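Local coordinates for homoserine kinase (Listeria monocytogenes, PDB 3HUL), which probably catalyses the ATP-dependent phosphorylation of L-homoserine to O-phospho-L-homoserine, the fourth step of threonine synthesis from aspartate, at residues Pro82-Gly87 against Phe160-Glu165. Sequence-based numbering, arbitrary orientation.
Sequences PARGLG and FIPKAE. With SO4 (sulfate ion), chain C.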
loop_
_atom_site.group_PDB
_atom_site.type_symbol
_atom_site.label_atom_id
_atom_site.label_comp_id
_atom_site.label_asym_id
_atom_site.label_seq_id
_atom_site.Cartn_x
_atom_site.Cartn_y
_atom_site.Cartn_z
ATOM N N PRO A 82 -32.705 -6.040 -11.327
ATOM C CA PRO A 82 -32.632 -5.000 -12.334
ATOM C C PRO A 82 -33.022 -3.663 -11.752
ATOM O O PRO A 82 -33.886 -3.596 -10.852
ATOM C CB PRO A 82 -33.676 -5.421 -13.371
ATOM C CG PRO A 82 -33.976 -6.838 -13.090
ATOM C CD PRO A 82 -33.767 -7.022 -11.629
ATOM N N ALA A 83 -32.385 -2.617 -12.276
ATOM C CA ALA A 83 -32.626 -1.243 -11.879
ATOM C C ALA A 83 -32.709 -1.047 -10.352
ATOM O O ALA A 83 -33.566 -0.325 -9.853
ATOM C CB ALA A 83 -33.877 -0.687 -12.598
ATOM N N ARG A 84 -31.788 -1.663 -9.613
ATOM C CA ARG A 84 -31.794 -1.511 -8.154
ATOM C C ARG A 84 -30.551 -0.808 -7.564
ATOM O O ARG A 84 -30.411 -0.719 -6.351
ATOM C CB ARG A 84 -32.083 -2.852 -7.467
ATOM C CG ARG A 84 -33.219 -2.762 -6.408
ATOM C CD ARG A 84 -34.588 -2.445 -7.091
ATOM N NE ARG A 84 -34.884 -3.326 -8.233
ATOM C CZ ARG A 84 -35.424 -4.536 -8.095
ATOM N NH1 ARG A 84 -35.692 -5.008 -6.877
ATOM N NH2 ARG A 84 -35.656 -5.301 -9.161
ATOM N N GLY A 85 -29.684 -0.276 -8.425
ATOM C CA GLY A 85 -28.480 0.457 -7.989
ATOM C C GLY A 85 -27.282 -0.455 -7.717
ATOM O O GLY A 85 -26.273 -0.015 -7.145
ATOM N N LEU A 86 -27.400 -1.719 -8.121
ATOM C CA LEU A 86 -26.353 -2.722 -7.926
ATOM C C LEU A 86 -25.679 -3.187 -9.228
ATOM O O LEU A 86 -25.053 -4.240 -9.268
ATOM C CB LEU A 86 -26.871 -3.907 -7.111
ATOM C CG LEU A 86 -27.274 -3.597 -5.671
ATOM C CD1 LEU A 86 -28.119 -4.743 -5.094
ATOM C CD2 LEU A 86 -26.032 -3.334 -4.779
ATOM N N GLY A 87 -25.773 -2.377 -10.278
ATOM C CA GLY A 87 -25.004 -2.614 -11.470
ATOM C C GLY A 87 -25.489 -3.805 -12.278
ATOM O O GLY A 87 -24.680 -4.547 -12.843
ATOM N N PHE A 160 -30.103 -3.227 1.735
ATOM C CA PHE A 160 -31.556 -3.135 1.731
ATOM C C PHE A 160 -31.994 -3.045 0.289
ATOM O O PHE A 160 -31.864 -1.991 -0.343
ATOM C CB PHE A 160 -32.027 -1.875 2.431
ATOM C CG PHE A 160 -31.921 -1.914 3.913
ATOM C CD1 PHE A 160 -33.038 -2.186 4.686
ATOM C CD2 PHE A 160 -30.706 -1.622 4.551
ATOM C CE1 PHE A 160 -32.962 -2.180 6.072
ATOM C CE2 PHE A 160 -30.615 -1.619 5.928
ATOM C CZ PHE A 160 -31.745 -1.906 6.696
ATOM N N ILE A 161 -32.516 -4.143 -0.237
ATOM C CA ILE A 161 -32.952 -4.175 -1.614
ATOM C C ILE A 161 -34.492 -4.059 -1.698
ATOM O O ILE A 161 -35.201 -5.041 -1.423
ATOM C CB ILE A 161 -32.447 -5.449 -2.284
ATOM C CG1 ILE A 161 -30.913 -5.458 -2.254
ATOM C CG2 ILE A 161 -33.019 -5.581 -3.710
ATOM C CD1 ILE A 161 -30.328 -6.773 -2.571
ATOM N N PRO A 162 -35.008 -2.854 -2.047
ATOM C CA PRO A 162 -36.461 -2.716 -2.225
ATOM C C PRO A 162 -36.853 -3.072 -3.657
ATOM O O PRO A 162 -36.009 -3.500 -4.458
ATOM C CB PRO A 162 -36.699 -1.226 -1.982
ATOM C CG PRO A 162 -35.427 -0.568 -2.521
ATOM C CD PRO A 162 -34.303 -1.625 -2.465
ATOM N N LYS A 163 -38.132 -2.903 -3.957
ATOM C CA LYS A 163 -38.683 -3.079 -5.296
ATOM C C LYS A 163 -38.122 -2.003 -6.207
ATOM O O LYS A 163 -37.685 -0.950 -5.723
ATOM C CB LYS A 163 -40.219 -2.926 -5.219
ATOM C CG LYS A 163 -40.892 -3.960 -4.283
ATOM C CD LYS A 163 -40.824 -5.332 -4.915
ATOM C CE LYS A 163 -41.682 -6.348 -4.180
ATOM N NZ LYS A 163 -41.500 -7.672 -4.830
ATOM N N ALA A 164 -38.148 -2.250 -7.516
ATOM C CA ALA A 164 -37.819 -1.212 -8.486
ATOM C C ALA A 164 -38.600 0.062 -8.162
ATOM O O ALA A 164 -39.714 -0.002 -7.646
ATOM C CB ALA A 164 -38.108 -1.685 -9.918
ATOM N N GLU A 165 -37.983 1.213 -8.412
ATOM C CA GLU A 165 -38.654 2.510 -8.269
ATOM C C GLU A 165 -39.903 2.557 -9.173
ATOM O O GLU A 165 -39.880 2.080 -10.316
ATOM C CB GLU A 165 -37.686 3.633 -8.626
ATOM C CG GLU A 165 -37.929 4.992 -7.931
ATOM C CD GLU A 165 -37.716 4.965 -6.425
ATOM O OE1 GLU A 165 -38.330 5.812 -5.713
ATOM O OE2 GLU A 165 -36.952 4.102 -5.942
HETATM S S SO4 C . -28.522 -0.540 -11.953
HETATM O O1 SO4 C . -27.236 -0.091 -11.386
HETATM O O2 SO4 C . -29.536 0.254 -11.277
HETATM O O3 SO4 C . -28.604 -0.304 -13.402
HETATM O O4 SO4 C . -28.715 -1.952 -11.720
#
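Bends at chi2 (66°) and chi3 (50°) fold the side chain of Arg-84 back over its own loop and set its guanidinium between two backbone carbonyls, those of Pro-82 and Pro-162. On the near side NE and NH2 grip Pro-82 O side-on, at 2.8 Å from NE; NH2 approaches in the carbonyl plane on a lone pair, whereas NE is tilted from that plane. On the far side NH1 donates to Pro-162 O at 2.9 Å, again on a lone pair in the carbonyl plane and close to the plane of the guanidinium. Over one face of the group, offset toward its rim, lies Ala-164 N, 3.5 Å from Arg-84 NE. The aliphatic part of the arginine packs as well: CG lies 3.9 Å from CG2 of Ile-161, and the two side chains cross at about a right angle. Farther along the loop, CD1 of Leu-86 meets CD1 of Ile-161 at 3.9 Å, a small apolar contact between the loop and strand 156-161 of the four-stranded antiparallel sheet.

Residues 82-87 belong to the glycine-rich loop of the GHMP kinases, predicted to bind ATP, which leads into helix 88-103. A sulfate, probably from the crystallisation liquor, sits at the start of that helix: Gly-85 N donates to its O2 and Gly-87 N to its O1, each at 2.9 Å, and Ser-88 N adds a third bond. This backbone anion nest is consistent with a site for ATP phosphate. Arg-84 instead turns its guanidinium to the carbonyls, where its positive charge probably strengthens all three bonds, tying the predicted ATP-binding loop to residues 160-165 while backbone N-H groups hold the anion.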